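Local coordinates for protein alpha-galactosidase (Thermus thermophilus, PDB 6LCJ) that probably releases terminal alpha-linked galactose by hydrolysis from galactosides such as stachyose, and assembles as a hexamer of subunits built round a TIM barrel, at residues S52-A57 and Q76-F81; T66-E71 and L372-G377; Y147-P152 and L393-H398; P159-C164 and G429-S434; F190-I195 and Y298-L303. One frame throughout, in Å; residues are numbered along the deposited sequence.

Contacts 4 and 5 belong to one TIM barrel and share its sheet, since strands 161-164 and 192-195 are neighbours in it. Contact 4 is a run of backbone hydrogen bonds between adjacent strands, whereas contact 5 is made of side chains alone and skips over a strand. Contact 1 is equally buried but consists largely of loops, held by a serine hydroxyl on a carbonyl and a water-bridged aspartate. Contacts 2 and 3 are partly exposed: contact 2 relies on waters and leucines, contact 3 on one asparagine. Contact 1 touches contact 2 through Thr376, about 10 Å separating their centres. Contact 3 meets contact 4 where His398 packs on Pro159 and Phe430.

Contact 1 (S52-A57 and Q76-F81); sequences SWSLAA and QADDPF
Trp53 brings the benzo edge of its indole over to the backbone of Gln76: CE3 lies 3.2 Å from Gln76 O, which sits in the plane of the ring and not over a face. The loop leading into strand 56-59, the edge strand of a seven-stranded antiparallel sheet, here meets the run-up to the short helix 80-84. Both lie beside the TIM barrel, because the same indole meets Phe305 edge-to-face and touches Asp304 and Asp358. Asp304 and Phe305 directly follow barrel strand 298-303, at the C-terminal end, where TIM-barrel glycosidases carry their active sites. Next along the chain, Ser54 holds OG anti to its carbonyl carbon (chi1 -67°), which turns the hydroxyl toward Ala77. Ser54 OG donates to Ala77 O at 2.6 Å, with the hydroxyl tilted slightly from the carbonyl plane. The Asp78 carboxylate lies alongside, but its OD1 is badly angled for that hydroxyl and accepts instead from Asp79 N, at 2.7 Å, and from Trp50 N. Its other oxygen forms a salt bridge with Arg47, so this buried charge is probably well compensated. Farther on, Asp79 is the N-cap of helix 80-84, its OD1 taking the amide of Phe81 from above the carboxylate plane. One water completes the join, accepting from Leu55 N at 3.1 Å and donating to Asp78 OD2 at 2.9 Å.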
# COMPACT_ATOMS: atom_id res chain seq x y z
N SER E 52 -14.95 31.41 14.84
CA SER E 52 -15.75 32.31 14.01
C SER E 52 -15.98 31.76 12.61
O SER E 52 -17.12 31.67 12.15
CB SER E 52 -15.06 33.67 13.93
OG SER E 52 -15.13 34.34 15.17
N TRP E 53 -14.90 31.39 11.91
CA TRP E 53 -14.99 30.95 10.52
C TRP E 53 -15.53 29.53 10.40
O TRP E 53 -15.96 29.14 9.30
CB TRP E 53 -13.61 31.06 9.85
CG TRP E 53 -12.99 32.43 10.03
CD1 TRP E 53 -13.65 33.63 10.06
CD2 TRP E 53 -11.61 32.73 10.25
NE1 TRP E 53 -12.77 34.65 10.27
CE2 TRP E 53 -11.50 34.14 10.39
CE3 TRP E 53 -10.44 31.96 10.33
CZ2 TRP E 53 -10.27 34.78 10.62
CZ3 TRP E 53 -9.21 32.62 10.56
CH2 TRP E 53 -9.15 34.01 10.69
N SER E 54 -15.55 28.77 11.49
CA SER E 54 -15.93 27.36 11.42
C SER E 54 -17.40 27.19 11.03
O SER E 54 -18.24 28.07 11.26
CB SER E 54 -15.67 26.68 12.76
OG SER E 54 -14.28 26.60 13.01
N LEU E 55 -17.70 26.05 10.43
CA LEU E 55 -19.07 25.75 10.04
C LEU E 55 -19.95 25.50 11.26
O LEU E 55 -19.61 24.68 12.13
CB LEU E 55 -19.11 24.53 9.12
CG LEU E 55 -20.55 24.13 8.79
CD1 LEU E 55 -21.07 24.88 7.58
CD2 LEU E 55 -20.70 22.62 8.60
N ALA E 56 -21.09 26.19 11.31
CA ALA E 56 -22.18 25.86 12.21
C ALA E 56 -23.42 25.61 11.36
O ALA E 56 -23.85 26.51 10.63
CB ALA E 56 -22.43 26.98 13.22
N ALA E 57 -23.97 24.40 11.45
CA ALA E 57 -25.11 24.04 10.62
C ALA E 57 -25.69 22.72 11.09
O ALA E 57 -25.04 21.97 11.82
CB ALA E 57 -24.73 23.95 9.14
N GLN E 76 -6.66 26.76 10.71
CA GLN E 76 -7.38 28.02 10.67
C GLN E 76 -8.84 27.86 10.26
O GLN E 76 -9.54 28.87 10.11
CB GLN E 76 -6.68 29.02 9.74
CG GLN E 76 -7.06 28.90 8.28
CD GLN E 76 -5.87 29.16 7.37
OE1 GLN E 76 -4.74 28.82 7.72
NE2 GLN E 76 -6.11 29.77 6.21
N ALA E 77 -9.32 26.63 10.08
CA ALA E 77 -10.69 26.33 9.71
C ALA E 77 -11.55 25.92 10.90
O ALA E 77 -12.71 26.33 11.00
CB ALA E 77 -10.72 25.22 8.64
N ASP E 78 -11.00 25.14 11.83
CA ASP E 78 -11.80 24.60 12.92
C ASP E 78 -10.84 24.04 13.97
O ASP E 78 -9.62 24.08 13.82
CB ASP E 78 -12.77 23.53 12.40
CG ASP E 78 -14.08 23.47 13.18
OD1 ASP E 78 -14.08 23.70 14.42
OD2 ASP E 78 -15.12 23.16 12.55
N ASP E 79 -11.41 23.55 15.06
CA ASP E 79 -10.71 22.67 15.99
C ASP E 79 -10.13 21.50 15.20
O ASP E 79 -10.90 20.71 14.62
CB ASP E 79 -11.70 22.20 17.06
CG ASP E 79 -11.06 21.33 18.14
OD1 ASP E 79 -10.02 20.67 17.92
OD2 ASP E 79 -11.66 21.31 19.24
N PRO E 80 -8.80 21.33 15.16
CA PRO E 80 -8.22 20.25 14.34
C PRO E 80 -8.77 18.87 14.65
O PRO E 80 -8.91 18.05 13.73
CB PRO E 80 -6.72 20.34 14.64
CG PRO E 80 -6.51 21.77 15.03
CD PRO E 80 -7.76 22.17 15.78
N PHE E 81 -9.13 18.60 15.91
CA PHE E 81 -9.76 17.32 16.23
C PHE E 81 -11.04 17.12 15.43
O PHE E 81 -11.25 16.07 14.82
CB PHE E 81 -10.04 17.24 17.73
CG PHE E 81 -10.74 15.98 18.14
CD1 PHE E 81 -12.13 15.89 18.09
CD2 PHE E 81 -10.02 14.88 18.58
CE1 PHE E 81 -12.79 14.73 18.46
CE2 PHE E 81 -10.67 13.71 18.96
CZ PHE E 81 -12.06 13.64 18.90
O HOH W 1 -15.32 24.08 9.85

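Contact 2 (T66-E71 and L372-G377); sequences TPLLPE and LADPTG
Ala373 has a positive phi (54°), an unusual value for a residue with a side chain, and its methyl group points toward the other loop. CB rests 3.5 Å from Pro67 O and also against Thr66 CG2. The turn comes where helix 366-371 has ended, and it leaves Leu372 O facing Leu69 N. These two make the direct hydrogen bond of the contact, 2.9 Å long and lying in the carbonyl plane. Leu68 extends with CG anti to the backbone N (chi1 -175°), which lays CG 3.6 Å from Ala373 O and passes CD1 obliquely across Asp374. Beside it, Leu69 CB packs on Leu372 CD2 at 3.9 Å. Two waters bridge the loops: one donates to both Thr66 O and Ala373 O, the other to Leu69 O and the carboxylate oxygen Asp374 OD2, which also pairs with Arg368. A second subunit packs here, its Trp371 on Pro70 and its Glu367 on Leu372. Asp374 OD1 accepts Thr376 N from above the carboxylate plane, at 3.0 Å, and Thr376 OG1 on its syn lone pair, so the loop between helices 366-371 and 380-388 is shaped by an Asx turn.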
# COMPACT_ATOMS: atom_id res chain seq x y z
N THR E 66 -16.93 15.05 5.05
CA THR E 66 -15.95 15.17 3.98
C THR E 66 -14.66 15.80 4.50
O THR E 66 -14.71 16.87 5.11
CB THR E 66 -16.51 16.03 2.84
OG1 THR E 66 -17.85 15.62 2.52
CG2 THR E 66 -15.63 15.94 1.61
N PRO E 67 -13.50 15.20 4.26
CA PRO E 67 -12.24 15.83 4.68
C PRO E 67 -12.07 17.20 4.05
O PRO E 67 -12.40 17.42 2.88
CB PRO E 67 -11.16 14.86 4.19
CG PRO E 67 -11.88 13.54 4.02
CD PRO E 67 -13.27 13.91 3.58
N LEU E 68 -11.54 18.13 4.83
CA LEU E 68 -11.32 19.50 4.41
C LEU E 68 -9.92 19.61 3.84
O LEU E 68 -8.96 19.14 4.46
CB LEU E 68 -11.51 20.46 5.59
CG LEU E 68 -11.46 21.97 5.34
CD1 LEU E 68 -12.38 22.68 6.32
CD2 LEU E 68 -10.05 22.52 5.45
N LEU E 69 -9.79 20.24 2.68
CA LEU E 69 -8.52 20.38 2.00
C LEU E 69 -8.22 21.86 1.78
O LEU E 69 -9.14 22.69 1.78
CB LEU E 69 -8.53 19.66 0.64
CG LEU E 69 -8.79 18.15 0.68
CD1 LEU E 69 -8.70 17.55 -0.71
CD2 LEU E 69 -7.83 17.48 1.64
N PRO E 70 -6.94 22.23 1.64
CA PRO E 70 -5.77 21.37 1.84
C PRO E 70 -5.51 21.14 3.34
O PRO E 70 -6.03 21.90 4.16
CB PRO E 70 -4.65 22.18 1.22
CG PRO E 70 -5.06 23.58 1.53
CD PRO E 70 -6.54 23.61 1.33
N GLU E 71 -4.72 20.12 3.67
CA GLU E 71 -4.38 19.88 5.07
C GLU E 71 -3.82 21.13 5.75
O GLU E 71 -4.12 21.40 6.91
CB GLU E 71 -3.36 18.74 5.16
CG GLU E 71 -3.61 17.74 6.27
CD GLU E 71 -3.22 16.32 5.89
OE1 GLU E 71 -2.15 15.84 6.34
OE2 GLU E 71 -3.98 15.68 5.13
N LEU E 372 -12.43 21.59 -2.62
CA LEU E 372 -11.62 21.44 -1.42
C LEU E 372 -12.47 21.19 -0.18
O LEU E 372 -11.90 20.98 0.91
CB LEU E 372 -10.73 22.67 -1.24
CG LEU E 372 -9.82 22.94 -2.44
CD1 LEU E 372 -9.24 24.35 -2.39
CD2 LEU E 372 -8.71 21.92 -2.52
N ALA E 373 -13.79 21.23 -0.30
CA ALA E 373 -14.71 20.94 0.81
C ALA E 373 -14.39 21.81 2.04
O ALA E 373 -14.29 21.32 3.17
CB ALA E 373 -14.68 19.45 1.14
N ASP E 374 -14.22 23.11 1.80
CA ASP E 374 -13.86 24.08 2.84
C ASP E 374 -14.94 25.15 2.92
O ASP E 374 -14.86 26.19 2.24
CB ASP E 374 -12.50 24.72 2.56
CG ASP E 374 -12.11 25.78 3.59
OD1 ASP E 374 -12.79 25.91 4.64
OD2 ASP E 374 -11.10 26.47 3.35
N PRO E 375 -15.96 24.96 3.75
CA PRO E 375 -17.01 25.98 3.89
C PRO E 375 -16.64 27.13 4.82
O PRO E 375 -17.53 27.88 5.22
CB PRO E 375 -18.16 25.16 4.47
CG PRO E 375 -17.46 24.19 5.35
CD PRO E 375 -16.22 23.80 4.60
N THR E 376 -15.37 27.32 5.16
CA THR E 376 -14.94 28.38 6.05
C THR E 376 -14.24 29.52 5.32
O THR E 376 -13.82 30.48 5.97
CB THR E 376 -14.01 27.84 7.16
OG1 THR E 376 -12.69 27.64 6.64
CG2 THR E 376 -14.53 26.53 7.76
N GLY E 377 -14.12 29.44 4.00
CA GLY E 377 -13.44 30.48 3.26
C GLY E 377 -14.36 31.64 2.98
O GLY E 377 -15.59 31.54 3.10
O HOH W 2 -15.29 19.41 4.81
O HOH W 3 -9.17 25.49 1.76

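Contact 3 (Y147-P152 and L393-H398); sequences YARLLP and LMENVH
Asn396 sends its amide nitrogen between two carbonyls of the 147-152 segment and spends both N-H bonds there. The contact ties the C-terminal end of helix 140-149, the connection from the beta domain into the TIM barrel, to the 3-10 turn that precedes barrel strand 398-400. Asn396 ND2 donates to Ala148 O at 2.8 Å along a nearly straight path (167°). A second bond of the same length runs from Asn396 ND2 to Pro152 O, although here the nitrogen stands above the carbonyl plane. Both acceptors lie close to the plane of the amide, which fixes its rotation. CG anti to the carbonyl carbon (chi1 -51°) points that amide at the helix end, while the backbone Asn396 N donates to Leu393 O within the 3-10 turn. Ala148 O is gripped twice, since Leu151 N reaches it from the opposite face of its plane at 3.1 Å, so the end of the helix is closed from within the chain and from across the contact. Around this polar core the packing is slight: Ala148 CB touches Glu395 CB at 3.9 Å, and Leu151 CB lies 3.4 Å from Asn396 ND2. Glu395 finds its salt bridge outside, with Arg153, while its bent chain crosses Arg149. There the meeting is with the aliphatic part of the arginine, Glu395 OE2 standing 3.8 Å from Arg149 CG.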
# COMPACT_ATOMS: atom_id res chain seq x y z
N TYR E 147 -30.13 27.85 26.72
CA TYR E 147 -28.70 27.60 26.90
C TYR E 147 -27.92 28.90 26.98
O TYR E 147 -27.06 29.07 27.85
CB TYR E 147 -28.19 26.71 25.76
CG TYR E 147 -26.69 26.39 25.75
CD1 TYR E 147 -26.03 25.97 26.90
CD2 TYR E 147 -25.96 26.50 24.57
CE1 TYR E 147 -24.67 25.67 26.87
CE2 TYR E 147 -24.60 26.21 24.53
CZ TYR E 147 -23.97 25.80 25.68
OH TYR E 147 -22.62 25.51 25.63
N ALA E 148 -28.22 29.85 26.08
CA ALA E 148 -27.47 31.10 26.04
C ALA E 148 -27.54 31.86 27.36
O ALA E 148 -26.57 32.51 27.75
CB ALA E 148 -27.95 31.98 24.89
N ARG E 149 -28.68 31.77 28.08
CA ARG E 149 -28.81 32.47 29.36
C ARG E 149 -27.84 31.96 30.40
O ARG E 149 -27.47 32.70 31.32
CB ARG E 149 -30.23 32.36 29.88
CG ARG E 149 -31.19 33.31 29.20
CD ARG E 149 -32.61 32.92 29.45
NE ARG E 149 -33.46 33.27 28.32
CZ ARG E 149 -34.41 32.48 27.84
NH1 ARG E 149 -34.62 31.29 28.39
NH2 ARG E 149 -35.14 32.87 26.80
N LEU E 150 -27.41 30.71 30.28
CA LEU E 150 -26.48 30.13 31.24
C LEU E 150 -25.02 30.38 30.89
O LEU E 150 -24.13 29.87 31.58
CB LEU E 150 -26.77 28.64 31.38
CG LEU E 150 -28.19 28.44 31.88
CD1 LEU E 150 -28.59 26.98 31.84
CD2 LEU E 150 -28.31 28.99 33.30
N LEU E 151 -24.74 31.14 29.85
CA LEU E 151 -23.36 31.43 29.48
C LEU E 151 -22.99 32.84 29.91
O LEU E 151 -23.85 33.65 30.24
CB LEU E 151 -23.18 31.26 27.97
CG LEU E 151 -23.47 29.86 27.42
CD1 LEU E 151 -23.36 29.82 25.90
CD2 LEU E 151 -22.54 28.84 28.06
N PRO E 152 -21.70 33.16 29.95
CA PRO E 152 -21.31 34.54 30.25
C PRO E 152 -21.89 35.50 29.22
O PRO E 152 -22.12 35.15 28.06
CB PRO E 152 -19.78 34.50 30.18
CG PRO E 152 -19.43 33.07 30.44
CD PRO E 152 -20.52 32.29 29.77
N LEU E 393 -26.55 33.69 20.17
CA LEU E 393 -25.55 34.35 20.99
C LEU E 393 -25.80 35.84 21.18
O LEU E 393 -24.99 36.50 21.85
CB LEU E 393 -24.16 34.15 20.40
CG LEU E 393 -23.78 32.69 20.54
CD1 LEU E 393 -22.62 32.39 19.62
CD2 LEU E 393 -23.47 32.36 21.99
N MET E 394 -26.86 36.40 20.60
CA MET E 394 -27.17 37.81 20.80
C MET E 394 -27.54 38.10 22.25
O MET E 394 -27.57 39.26 22.65
CB MET E 394 -28.32 38.24 19.88
CG MET E 394 -27.88 38.49 18.44
SD MET E 394 -29.34 38.77 17.45
CE MET E 394 -29.90 40.36 18.10
N GLU E 395 -27.83 37.05 23.02
CA GLU E 395 -27.97 37.15 24.46
C GLU E 395 -26.66 37.52 25.14
O GLU E 395 -26.66 38.14 26.21
CB GLU E 395 -28.48 35.81 24.99
CG GLU E 395 -28.60 35.74 26.49
CD GLU E 395 -29.78 36.54 27.04
OE1 GLU E 395 -30.68 36.94 26.24
OE2 GLU E 395 -29.80 36.76 28.27
N ASN E 396 -25.52 37.14 24.55
CA ASN E 396 -24.26 37.13 25.27
C ASN E 396 -23.22 38.11 24.75
O ASN E 396 -22.26 38.39 25.46
CB ASN E 396 -23.65 35.72 25.25
CG ASN E 396 -24.63 34.66 25.69
OD1 ASN E 396 -25.47 34.21 24.92
ND2 ASN E 396 -24.53 34.25 26.95
N VAL E 397 -23.38 38.64 23.53
CA VAL E 397 -22.36 39.46 22.92
C VAL E 397 -22.99 40.12 21.71
O VAL E 397 -24.01 39.65 21.20
CB VAL E 397 -21.13 38.59 22.53
CG1 VAL E 397 -21.51 37.56 21.49
CG2 VAL E 397 -19.97 39.45 22.03
N HIS E 398 -22.42 41.23 21.26
CA HIS E 398 -22.78 41.79 19.97
C HIS E 398 -22.34 40.83 18.87
O HIS E 398 -21.14 40.57 18.69
CB HIS E 398 -22.14 43.15 19.77
CG HIS E 398 -22.61 44.17 20.75
ND1 HIS E 398 -21.92 45.33 21.02
CD2 HIS E 398 -23.70 44.18 21.56
CE1 HIS E 398 -22.57 46.02 21.93
NE2 HIS E 398 -23.66 45.35 22.27

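Contact 4 (P159-C164 and G429-S434); sequences PPRVWC and GFKATS
Val162 and Ala432 face each other across the seam where the first and last strands of the TIM barrel run parallel, 15° apart, and close the cylinder. Their CB atoms meet at 4.1 Å on the inner side, with Val162 also covered by Val192 and Gln194. At the start of the strands, Pro159 lays CB against Phe430 CD2 (3.9 Å), and that phenyl ring reaches inward to Tyr335 and Leu337. The other side of the sheet carries Trp163 and Thr433. Trp163 holds CG anti to the backbone N (chi1 -170°), which swings the indole across the seam: Thr433 O lies over one face, Thr433 CG2 comes to 4.0 Å from CD1, and Ser434 CA sits above the rim of a face. Phe193 stacks on the indole, while NE1 bonds to Asp435 O. Between these two layers the backbones zip together through Val162 N to Lys431 O, Thr433 N to Val162 O and Cys164 N to Thr433 O, the last 2.9 Å long. Past the end of strand 431-433 the link passes to a side chain: Ser434 OG, which also bonds with Tyr167 N, donates to Cys164 O at 2.6 Å from well above the carbonyl plane.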
# COMPACT_ATOMS: atom_id res chain seq x y z
N PRO E 159 -24.44 48.06 19.45
CA PRO E 159 -23.24 47.88 18.61
C PRO E 159 -22.90 49.16 17.87
O PRO E 159 -23.79 49.90 17.44
CB PRO E 159 -23.64 46.76 17.64
CG PRO E 159 -24.79 46.07 18.31
CD PRO E 159 -25.51 47.10 19.11
N PRO E 160 -21.62 49.48 17.74
CA PRO E 160 -21.23 50.67 17.00
C PRO E 160 -21.47 50.49 15.51
O PRO E 160 -21.67 49.39 15.00
CB PRO E 160 -19.73 50.83 17.31
CG PRO E 160 -19.46 49.90 18.47
CD PRO E 160 -20.45 48.78 18.31
N ARG E 161 -21.46 51.62 14.81
CA ARG E 161 -21.55 51.62 13.36
C ARG E 161 -20.15 51.91 12.84
O ARG E 161 -19.55 52.93 13.20
CB ARG E 161 -22.58 52.64 12.89
CG ARG E 161 -23.95 52.38 13.50
CD ARG E 161 -25.04 53.28 12.92
NE ARG E 161 -24.82 54.68 13.27
CZ ARG E 161 -25.34 55.26 14.34
NH1 ARG E 161 -26.10 54.56 15.15
NH2 ARG E 161 -25.09 56.54 14.59
N VAL E 162 -19.62 51.00 12.03
CA VAL E 162 -18.19 50.96 11.73
C VAL E 162 -18.00 51.07 10.23
O VAL E 162 -18.67 50.36 9.47
CB VAL E 162 -17.53 49.67 12.25
CG1 VAL E 162 -16.03 49.67 11.90
CG2 VAL E 162 -17.79 49.48 13.74
N TRP E 163 -17.07 51.92 9.81
CA TRP E 163 -16.50 51.82 8.48
C TRP E 163 -15.17 51.07 8.60
O TRP E 163 -14.36 51.39 9.47
CB TRP E 163 -16.30 53.19 7.82
CG TRP E 163 -15.95 53.01 6.37
CD1 TRP E 163 -16.81 52.89 5.32
CD2 TRP E 163 -14.63 52.83 5.83
NE1 TRP E 163 -16.12 52.67 4.15
CE2 TRP E 163 -14.78 52.63 4.43
CE3 TRP E 163 -13.35 52.83 6.38
CZ2 TRP E 163 -13.68 52.44 3.58
CZ3 TRP E 163 -12.26 52.65 5.54
CH2 TRP E 163 -12.44 52.45 4.16
N CYS E 164 -14.96 50.08 7.73
CA CYS E 164 -13.84 49.14 7.83
C CYS E 164 -13.11 49.11 6.50
O CYS E 164 -13.74 49.09 5.44
CB CYS E 164 -14.38 47.73 8.22
SG CYS E 164 -13.21 46.35 8.17
N GLY E 429 -28.27 44.22 14.81
CA GLY E 429 -27.92 45.59 15.13
C GLY E 429 -26.46 45.95 14.92
O GLY E 429 -26.07 47.07 15.26
N PHE E 430 -25.63 45.04 14.38
CA PHE E 430 -24.21 45.29 14.15
C PHE E 430 -24.04 45.75 12.71
O PHE E 430 -24.08 44.94 11.78
CB PHE E 430 -23.39 44.03 14.44
CG PHE E 430 -21.93 44.30 14.68
CD1 PHE E 430 -21.11 44.76 13.67
CD2 PHE E 430 -21.36 44.09 15.94
CE1 PHE E 430 -19.75 45.01 13.89
CE2 PHE E 430 -20.01 44.33 16.18
CZ PHE E 430 -19.20 44.80 15.16
N LYS E 431 -23.83 47.05 12.52
CA LYS E 431 -23.86 47.67 11.20
C LYS E 431 -22.46 48.13 10.83
O LYS E 431 -21.85 48.93 11.55
CB LYS E 431 -24.84 48.84 11.18
CG LYS E 431 -26.28 48.40 11.43
CD LYS E 431 -27.15 49.53 11.84
CE LYS E 431 -28.48 49.41 11.15
NZ LYS E 431 -29.38 50.52 11.50
N ALA E 432 -21.96 47.62 9.71
CA ALA E 432 -20.62 47.93 9.25
C ALA E 432 -20.56 47.80 7.74
O ALA E 432 -21.33 47.04 7.14
CB ALA E 432 -19.58 47.02 9.91
N THR E 433 -19.66 48.55 7.12
CA THR E 433 -19.39 48.38 5.70
C THR E 433 -17.95 48.77 5.41
O THR E 433 -17.28 49.44 6.20
CB THR E 433 -20.34 49.22 4.81
OG1 THR E 433 -20.02 48.98 3.42
CG2 THR E 433 -20.18 50.70 5.09
N SER E 434 -17.49 48.31 4.24
CA SER E 434 -16.20 48.68 3.70
C SER E 434 -16.31 49.55 2.45
O SER E 434 -15.28 49.92 1.89
CB SER E 434 -15.38 47.43 3.38
OG SER E 434 -14.83 46.85 4.55

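Contact 5 (F190-I195 and Y298-L303); sequences FEVFQI and YDYLKL
Val192 lays CG1 over a face of the Tyr300 ring, a CH-pi contact 4.1 Å from the centroid and 28° off the ring normal. The two strands both belong to the TIM barrel but are not neighbours in its sheet: strand 229-234 runs between them, their axes come no closer than 8.2 Å, and no hydrogen bond joins the segments. The meeting is one of side chains alone, Val192, Gln194, Tyr300 and Lys302 on the inner side. CG2 of Val192 adds a second touch, 3.9 Å from Tyr300 CD2. Two residues on, Gln194 CG approaches the same ring at CD1, its amide nearly parallel to the ring. The Gln194 side chain crosses the extended chain of Lys302 at about a right angle, Gln194 OE1 lying 3.8 Å from Lys302 CD. A separate pair packs toward helix 216-224, where Ile195 CD1 comes to the edge of the Tyr298 ring at CE2 (3.9 Å), with Leu219 against both residues. The next shell sets these groups in place. Tyr335 meets Tyr300 with almost parallel rings, and Trp233 of the intervening strand touches both Gln194 and Lys302. Tyr298 OH is bonded to Met216 O. Asp196 OD2 gathers the two polar ends, as a salt bridge with Lys302 NZ and a hydrogen bond from Gln194 NE2. The bend at chi2 (-122°) also lets Gln194 NE2 make a weak bond to Ile195 O at 3.2 Å.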
# COMPACT_ATOMS: atom_id res chain seq x y z
N PHE E 190 -21.53 57.17 10.61
CA PHE E 190 -20.69 56.16 11.23
C PHE E 190 -20.23 56.65 12.60
O PHE E 190 -20.24 57.84 12.90
CB PHE E 190 -19.46 55.85 10.37
CG PHE E 190 -19.77 55.08 9.13
CD1 PHE E 190 -20.09 53.73 9.21
CD2 PHE E 190 -19.75 55.69 7.88
CE1 PHE E 190 -20.38 52.99 8.04
CE2 PHE E 190 -20.04 54.98 6.71
CZ PHE E 190 -20.36 53.63 6.79
N GLU E 191 -19.81 55.70 13.44
CA GLU E 191 -19.23 56.01 14.73
C GLU E 191 -17.77 55.59 14.87
O GLU E 191 -17.09 56.10 15.76
CB GLU E 191 -20.04 55.36 15.86
CG GLU E 191 -21.50 55.15 15.47
CD GLU E 191 -22.35 54.66 16.61
OE1 GLU E 191 -22.77 53.48 16.59
OE2 GLU E 191 -22.62 55.46 17.53
N VAL E 192 -17.29 54.68 14.03
CA VAL E 192 -15.93 54.15 14.11
C VAL E 192 -15.36 54.10 12.70
O VAL E 192 -16.03 53.66 11.76
CB VAL E 192 -15.89 52.74 14.74
CG1 VAL E 192 -14.45 52.28 14.97
CG2 VAL E 192 -16.68 52.68 16.03
N PHE E 193 -14.11 54.54 12.54
CA PHE E 193 -13.35 54.39 11.31
C PHE E 193 -12.20 53.43 11.62
O PHE E 193 -11.28 53.79 12.35
CB PHE E 193 -12.83 55.74 10.83
CG PHE E 193 -12.18 55.69 9.48
CD1 PHE E 193 -10.85 55.32 9.34
CD2 PHE E 193 -12.89 56.03 8.34
CE1 PHE E 193 -10.25 55.29 8.09
CE2 PHE E 193 -12.29 56.01 7.08
CZ PHE E 193 -10.95 55.63 6.96
N GLN E 194 -12.27 52.21 11.07
CA GLN E 194 -11.40 51.12 11.52
C GLN E 194 -10.41 50.74 10.43
O GLN E 194 -10.81 50.35 9.33
CB GLN E 194 -12.21 49.91 11.95
CG GLN E 194 -11.35 48.81 12.61
CD GLN E 194 -11.48 47.50 11.87
OE1 GLN E 194 -12.59 46.97 11.70
NE2 GLN E 194 -10.35 46.96 11.39
N ILE E 195 -9.11 50.86 10.74
CA ILE E 195 -8.02 50.45 9.85
C ILE E 195 -7.76 48.96 10.05
O ILE E 195 -7.52 48.51 11.17
CB ILE E 195 -6.75 51.26 10.13
CG1 ILE E 195 -6.99 52.73 9.82
CG2 ILE E 195 -5.59 50.78 9.29
CD1 ILE E 195 -6.33 53.60 10.80
N TYR E 298 -6.60 54.74 19.51
CA TYR E 298 -7.62 53.78 19.10
C TYR E 298 -8.31 53.19 20.33
O TYR E 298 -7.64 52.73 21.25
CB TYR E 298 -7.00 52.66 18.27
CG TYR E 298 -6.29 53.17 17.05
CD1 TYR E 298 -4.98 53.64 17.13
CD2 TYR E 298 -6.93 53.22 15.82
CE1 TYR E 298 -4.34 54.13 16.02
CE2 TYR E 298 -6.28 53.70 14.70
CZ TYR E 298 -4.99 54.16 14.81
OH TYR E 298 -4.35 54.63 13.71
N ASP E 299 -9.65 53.20 20.34
CA ASP E 299 -10.41 52.53 21.40
C ASP E 299 -11.42 51.52 20.85
O ASP E 299 -12.32 51.09 21.58
CB ASP E 299 -11.11 53.56 22.28
CG ASP E 299 -12.09 54.42 21.51
OD1 ASP E 299 -11.97 54.50 20.27
OD2 ASP E 299 -12.97 55.03 22.15
N TYR E 300 -11.29 51.14 19.58
CA TYR E 300 -12.02 50.03 18.99
C TYR E 300 -10.97 49.12 18.35
O TYR E 300 -10.21 49.57 17.49
CB TYR E 300 -13.06 50.53 17.97
CG TYR E 300 -13.89 49.48 17.25
CD1 TYR E 300 -13.33 48.65 16.29
CD2 TYR E 300 -15.25 49.35 17.52
CE1 TYR E 300 -14.10 47.70 15.63
CE2 TYR E 300 -16.03 48.40 16.86
CZ TYR E 300 -15.45 47.59 15.92
OH TYR E 300 -16.20 46.64 15.28
N LEU E 301 -10.89 47.88 18.81
CA LEU E 301 -9.82 46.98 18.37
C LEU E 301 -10.42 45.70 17.79
O LEU E 301 -11.29 45.08 18.41
CB LEU E 301 -8.89 46.63 19.53
CG LEU E 301 -8.21 47.83 20.19
CD1 LEU E 301 -7.35 47.37 21.38
CD2 LEU E 301 -7.39 48.59 19.15
N LYS E 302 -9.95 45.33 16.61
CA LYS E 302 -10.34 44.08 15.98
C LYS E 302 -9.20 43.09 16.17
O LYS E 302 -8.14 43.21 15.55
CB LYS E 302 -10.68 44.28 14.50
CG LYS E 302 -11.18 43.03 13.78
CD LYS E 302 -11.61 43.36 12.35
CE LYS E 302 -11.83 42.12 11.48
NZ LYS E 302 -12.22 42.47 10.06
N LEU E 303 -9.41 42.15 17.08
CA LEU E 303 -8.40 41.16 17.41
C LEU E 303 -8.74 39.91 16.62
O LEU E 303 -9.82 39.34 16.79
CB LEU E 303 -8.40 40.90 18.92
CG LEU E 303 -8.22 42.17 19.75
CD1 LEU E 303 -8.21 41.89 21.26
CD2 LEU E 303 -6.95 42.91 19.31